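PDB 7MQ5: universal stress protein from Pseudomonas aeruginosa UCBPP-PA14, which is of unknown function but belongs to the universal stress protein family, whose members generally help bacteria to cope with stress and often bind nucleotides. Local coordinates for residues L116-R130 / L264-P276. Residues are numbered along the deposited sequence; the frame is centred on the assembly and turned at random.
Sequences LRFAPCPVLMTKTAR and LDTLESDVLVLKP
Two apparently universal-stress-protein-like halves of one chain meet here edge to edge: strand 123-126, bonded on its other side to strand 92-96, runs antiparallel to strand 270-274, and this pairing is the only antiparallel step in an otherwise parallel ten-stranded sheet. Val123 and Val273 form one hydrogen-bonded pair (Val273 N to Val123 O, 2.8 Å), Met125 (as selenomethionine) and Val271 the other. Between them sits the non-hydrogen-bonded pair Leu124 and Leu272, where Leu272 CD1 lies 4.1 Å from Leu124 CB; on the same face Leu274 CD2 presses on Pro122 CB at 3.6 Å. On the opposite face the Leu116 side chain drops from the end of helix 110-118 and crosses that of Val273 at about a right angle, CD2 against CG2, while its CD1 meets Leu264 CD1 tip to tip.

A lysine closes each end of the ladder. Lys275, bent only at its last torsion (chi4 77°), turns NZ onto Leu116 O (2.7 Å) and, in the carbonyl plane on a lone pair, onto Ala119 O; its third partner is a water that also bridges Cys121 O and Val273 O. Carbons CB to CD of Lys127 pass Ser269 O, and a bend at chi3 (77°) then turns NZ to Leu264 O and, at 2.7 Å, Leu267 O, with Ala106 O as a further acceptor. Beside it, Asp270 OD1 takes Lys127 N from above the carboxylate plane (2.8 Å) and Thr128 N nearly along the C-O axis, whereas OD2 is held by Arg26 and Trp132.

Each ammonium is thus gripped by three neutral oxygens, its charge probably eased by carbonyl dipoles at helix ends and in nearby loops, and the join between the sheet halves is fastened by polar clamps beyond both ends of an apolar, buried seam.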
loop_
_atom_site.group_PDB
_atom_site.type_symbol
_atom_site.label_atom_id
_atom_site.label_comp_id
_atom_site.label_asym_id
_atom_site.label_seq_id
_atom_site.Cartn_x
_atom_site.Cartn_y
_atom_site.Cartn_z
ATOM N N LEU A 116 1.579 -6.155 -8.055
ATOM C CA LEU A 116 0.382 -5.466 -7.510
ATOM C C LEU A 116 -0.917 -6.111 -7.991
ATOM O O LEU A 116 -1.886 -6.145 -7.233
ATOM C CB LEU A 116 0.412 -3.998 -7.925
ATOM C CG LEU A 116 1.483 -3.159 -7.243
ATOM C CD1 LEU A 116 1.509 -1.760 -7.817
ATOM C CD2 LEU A 116 1.277 -3.120 -5.739
ATOM N N ARG A 117 -0.936 -6.592 -9.229
ATOM C CA ARG A 117 -2.150 -7.223 -9.792
ATOM C C ARG A 117 -2.485 -8.510 -9.033
ATOM O O ARG A 117 -3.631 -8.650 -8.564
ATOM C CB ARG A 117 -1.882 -7.494 -11.275
ATOM C CG ARG A 117 -3.032 -8.141 -12.022
ATOM C CD ARG A 117 -2.779 -8.065 -13.517
ATOM N NE ARG A 117 -2.602 -6.687 -13.964
ATOM C CZ ARG A 117 -1.469 -6.136 -14.403
ATOM N NH1 ARG A 117 -0.359 -6.846 -14.526
ATOM N NH2 ARG A 117 -1.465 -4.863 -14.757
ATOM N N PHE A 118 -1.480 -9.360 -8.822
ATOM C CA PHE A 118 -1.750 -10.734 -8.317
ATOM C C PHE A 118 -1.549 -10.920 -6.819
ATOM O O PHE A 118 -1.971 -11.973 -6.328
ATOM C CB PHE A 118 -0.932 -11.737 -9.133
ATOM C CG PHE A 118 -1.412 -11.828 -10.558
ATOM C CD1 PHE A 118 -2.649 -12.390 -10.847
ATOM C CD2 PHE A 118 -0.661 -11.313 -11.599
ATOM C CE1 PHE A 118 -3.118 -12.453 -12.152
ATOM C CE2 PHE A 118 -1.126 -11.384 -12.903
ATOM C CZ PHE A 118 -2.354 -11.949 -13.178
ATOM N N ALA A 119 -0.946 -9.967 -6.116
ATOM C CA ALA A 119 -0.698 -10.216 -4.678
ATOM C C ALA A 119 -2.016 -10.358 -3.929
ATOM O O ALA A 119 -2.849 -9.454 -3.972
ATOM C CB ALA A 119 0.125 -9.105 -4.098
ATOM N N PRO A 120 -2.202 -11.449 -3.155
ATOM C CA PRO A 120 -3.448 -11.638 -2.411
ATOM C C PRO A 120 -3.395 -11.050 -0.997
ATOM O O PRO A 120 -3.912 -11.626 -0.054
ATOM C CB PRO A 120 -3.583 -13.164 -2.403
ATOM C CG PRO A 120 -2.157 -13.639 -2.298
ATOM C CD PRO A 120 -1.347 -12.654 -3.116
ATOM N N CYS A 121 -2.776 -9.885 -0.890
ATOM C CA CYS A 121 -2.617 -9.190 0.397
ATOM C C CYS A 121 -2.226 -7.752 0.108
ATOM O O CYS A 121 -1.874 -7.421 -1.031
ATOM C CB CYS A 121 -1.535 -9.853 1.248
ATOM S SG CYS A 121 0.126 -9.841 0.511
ATOM N N PRO A 122 -2.258 -6.870 1.129
ATOM C CA PRO A 122 -1.754 -5.509 0.985
ATOM C C PRO A 122 -0.292 -5.490 0.509
ATOM O O PRO A 122 0.511 -6.329 0.916
ATOM C CB PRO A 122 -1.882 -4.946 2.413
ATOM C CG PRO A 122 -3.061 -5.698 2.997
ATOM C CD PRO A 122 -2.915 -7.088 2.428
ATOM N N VAL A 123 0.009 -4.549 -0.375
ATOM C CA VAL A 123 1.396 -4.335 -0.853
ATOM C C VAL A 123 1.781 -2.885 -0.584
ATOM O O VAL A 123 1.045 -1.977 -1.008
ATOM C CB VAL A 123 1.558 -4.639 -2.349
ATOM C CG1 VAL A 123 2.985 -4.359 -2.791
ATOM C CG2 VAL A 123 1.169 -6.074 -2.674
ATOM N N LEU A 124 2.897 -2.694 0.108
ATOM C CA LEU A 124 3.490 -1.361 0.315
ATOM C C LEU A 124 4.646 -1.212 -0.666
ATOM O O LEU A 124 5.649 -1.921 -0.555
ATOM C CB LEU A 124 3.988 -1.239 1.753
ATOM C CG LEU A 124 4.729 0.051 2.083
ATOM C CD1 LEU A 124 3.841 1.277 1.895
ATOM C CD2 LEU A 124 5.282 -0.010 3.494
HETATM N N MSE A 125 4.460 -0.340 -1.655
HETATM C CA MSE A 125 5.495 0.012 -2.609
HETATM C C MSE A 125 6.172 1.273 -2.093
HETATM O O MSE A 125 5.522 2.316 -2.015
HETATM C CB MSE A 125 4.887 0.321 -3.977
HETATM C CG MSE A 125 4.224 -0.854 -4.654
HETATM SE SE MSE A 125 5.477 -2.288 -5.100
HETATM C CE MSE A 125 6.789 -1.228 -6.111
ATOM N N THR A 126 7.443 1.177 -1.696
ATOM C CA THR A 126 8.117 2.361 -1.178
ATOM C C THR A 126 8.678 3.161 -2.355
ATOM O O THR A 126 9.349 2.576 -3.215
ATOM C CB THR A 126 9.150 2.028 -0.090
ATOM O OG1 THR A 126 10.354 1.488 -0.640
ATOM C CG2 THR A 126 8.612 1.069 0.949
ATOM N N LYS A 127 8.390 4.465 -2.392
ATOM C CA LYS A 127 8.826 5.310 -3.529
ATOM C C LYS A 127 9.658 6.510 -3.079
ATOM O O LYS A 127 10.182 7.208 -3.962
ATOM C CB LYS A 127 7.621 5.796 -4.336
ATOM C CG LYS A 127 6.729 4.690 -4.887
ATOM C CD LYS A 127 5.664 5.181 -5.844
ATOM C CE LYS A 127 6.223 5.492 -7.212
ATOM N NZ LYS A 127 5.188 6.035 -8.125
ATOM N N THR A 128 9.749 6.766 -1.779
ATOM C CA THR A 128 10.521 7.929 -1.281
ATOM C C THR A 128 11.472 7.451 -0.189
ATOM O O THR A 128 11.168 6.452 0.469
ATOM C CB THR A 128 9.599 9.045 -0.767
ATOM O OG1 THR A 128 10.414 10.147 -0.357
ATOM C CG2 THR A 128 8.713 8.617 0.385
ATOM N N ALA A 129 12.588 8.152 -0.021
ATOM C CA ALA A 129 13.537 7.829 1.067
ATOM C C ALA A 129 13.198 8.645 2.314
ATOM O O ALA A 129 13.837 8.416 3.355
ATOM C CB ALA A 129 14.947 8.094 0.628
ATOM N N ARG A 130 12.237 9.561 2.214
ATOM C CA ARG A 130 11.882 10.371 3.404
ATOM C C ARG A 130 11.404 9.460 4.529
ATOM O O ARG A 130 10.666 8.510 4.287
ATOM C CB ARG A 130 10.783 11.371 3.057
ATOM C CG ARG A 130 11.225 12.486 2.124
ATOM C CD ARG A 130 10.020 13.345 1.814
ATOM N NE ARG A 130 9.134 12.692 0.855
ATOM C CZ ARG A 130 7.804 12.777 0.855
ATOM N NH1 ARG A 130 7.173 13.405 1.830
ATOM N NH2 ARG A 130 7.107 12.171 -0.087
ATOM N N LEU A 264 -0.660 5.242 -9.066
ATOM C CA LEU A 264 0.558 4.475 -8.693
ATOM C C LEU A 264 1.764 4.876 -9.542
ATOM O O LEU A 264 2.887 4.786 -9.035
ATOM C CB LEU A 264 0.261 2.979 -8.830
ATOM C CG LEU A 264 -0.271 2.328 -7.558
ATOM C CD1 LEU A 264 -1.064 1.058 -7.855
ATOM C CD2 LEU A 264 0.872 2.072 -6.587
ATOM N N ASP A 265 1.529 5.297 -10.780
ATOM C CA ASP A 265 2.617 5.704 -11.706
ATOM C C ASP A 265 2.947 7.195 -11.558
ATOM O O ASP A 265 3.852 7.644 -12.272
ATOM C CB ASP A 265 2.235 5.413 -13.161
ATOM C CG ASP A 265 2.612 4.028 -13.674
ATOM O OD1 ASP A 265 3.283 3.266 -12.932
ATOM O OD2 ASP A 265 2.235 3.721 -14.821
ATOM N N THR A 266 2.263 7.917 -10.660
ATOM C CA THR A 266 2.432 9.392 -10.529
ATOM C C THR A 266 2.898 9.779 -9.122
ATOM O O THR A 266 3.685 10.711 -8.983
ATOM C CB THR A 266 1.114 10.129 -10.843
ATOM O OG1 THR A 266 0.667 9.715 -12.134
ATOM C CG2 THR A 266 1.233 11.636 -10.806
ATOM N N LEU A 267 2.397 9.103 -8.102
ATOM C CA LEU A 267 2.724 9.507 -6.715
ATOM C C LEU A 267 4.224 9.424 -6.459
ATOM O O LEU A 267 4.894 8.492 -6.970
ATOM C CB LEU A 267 1.992 8.594 -5.736
ATOM C CG LEU A 267 0.483 8.814 -5.617
ATOM C CD1 LEU A 267 -0.131 7.680 -4.817
ATOM C CD2 LEU A 267 0.156 10.153 -4.969
ATOM N N GLU A 268 4.702 10.348 -5.631
ATOM C CA GLU A 268 6.104 10.367 -5.152
ATOM C C GLU A 268 6.150 9.824 -3.720
ATOM O O GLU A 268 7.250 9.559 -3.233
ATOM C CB GLU A 268 6.675 11.778 -5.263
ATOM C CG GLU A 268 6.739 12.271 -6.705
ATOM C CD GLU A 268 7.363 13.637 -6.939
ATOM O OE1 GLU A 268 7.249 14.509 -6.058
ATOM O OE2 GLU A 268 7.990 13.813 -8.002
ATOM N N SER A 269 4.999 9.688 -3.072
ATOM C CA SER A 269 4.893 9.078 -1.731
ATOM C C SER A 269 5.025 7.559 -1.856
ATOM O O SER A 269 4.839 7.019 -2.946
ATOM C CB SER A 269 3.539 9.399 -1.102
ATOM O OG SER A 269 2.479 8.758 -1.824
ATOM N N ASP A 270 5.335 6.908 -0.745
ATOM C CA ASP A 270 5.116 5.451 -0.692
ATOM C C ASP A 270 3.622 5.219 -0.958
ATOM O O ASP A 270 2.798 6.132 -0.702
ATOM C CB ASP A 270 5.461 4.867 0.676
ATOM C CG ASP A 270 6.933 4.842 1.036
ATOM O OD1 ASP A 270 7.772 5.311 0.238
ATOM O OD2 ASP A 270 7.226 4.326 2.129
ATOM N N VAL A 271 3.267 4.033 -1.426
ATOM C CA VAL A 271 1.844 3.724 -1.698
ATOM C C VAL A 271 1.507 2.366 -1.083
ATOM O O VAL A 271 2.186 1.366 -1.386
ATOM C CB VAL A 271 1.508 3.751 -3.204
ATOM C CG1 VAL A 271 -0.001 3.681 -3.434
ATOM C CG2 VAL A 271 2.078 4.977 -3.905
ATOM N N LEU A 272 0.485 2.349 -0.235
ATOM C CA LEU A 272 -0.072 1.091 0.301
ATOM C C LEU A 272 -1.304 0.764 -0.536
ATOM O O LEU A 272 -2.254 1.579 -0.553
ATOM C CB LEU A 272 -0.428 1.240 1.778
ATOM C CG LEU A 272 -1.042 -0.002 2.407
ATOM C CD1 LEU A 272 -0.078 -1.171 2.383
ATOM C CD2 LEU A 272 -1.522 0.264 3.819
ATOM N N VAL A 273 -1.264 -0.362 -1.227
ATOM C CA VAL A 273 -2.342 -0.774 -2.159
ATOM C C VAL A 273 -3.178 -1.884 -1.524
ATOM O O VAL A 273 -2.643 -2.970 -1.239
ATOM C CB VAL A 273 -1.724 -1.229 -3.489
ATOM C CG1 VAL A 273 -2.807 -1.651 -4.463
ATOM C CG2 VAL A 273 -0.840 -0.145 -4.085
ATOM N N LEU A 274 -4.452 -1.579 -1.300
ATOM C CA LEU A 274 -5.425 -2.527 -0.731
ATOM C C LEU A 274 -6.393 -2.965 -1.827
ATOM O O LEU A 274 -6.610 -2.203 -2.774
ATOM C CB LEU A 274 -6.178 -1.848 0.414
ATOM C CG LEU A 274 -5.292 -1.268 1.509
ATOM C CD1 LEU A 274 -6.133 -0.584 2.565
ATOM C CD2 LEU A 274 -4.412 -2.334 2.133
ATOM N N LYS A 275 -6.950 -4.154 -1.675
ATOM C CA LYS A 275 -7.943 -4.676 -2.636
ATOM C C LYS A 275 -9.216 -5.044 -1.895
ATOM O O LYS A 275 -9.181 -5.327 -0.702
ATOM C CB LYS A 275 -7.415 -5.904 -3.372
ATOM C CG LYS A 275 -6.122 -5.692 -4.146
ATOM C CD LYS A 275 -5.772 -6.885 -4.995
ATOM C CE LYS A 275 -4.517 -6.708 -5.829
ATOM N NZ LYS A 275 -3.257 -6.854 -5.055
ATOM N N PRO A 276 -10.370 -5.046 -2.596
ATOM C CA PRO A 276 -11.620 -5.486 -1.986
ATOM C C PRO A 276 -11.499 -6.924 -1.473
ATOM O O PRO A 276 -10.812 -7.728 -2.077
ATOM C CB PRO A 276 -12.634 -5.418 -3.136
ATOM C CG PRO A 276 -12.058 -4.399 -4.081
ATOM C CD PRO A 276 -10.561 -4.586 -3.978
HETATM O O HOH W 1 -2.742 -5.403 -2.670
HETATM O O HOH W 2 9.538 9.731 -4.730
HETATM O O HOH W 3 8.928 12.250 -2.476
#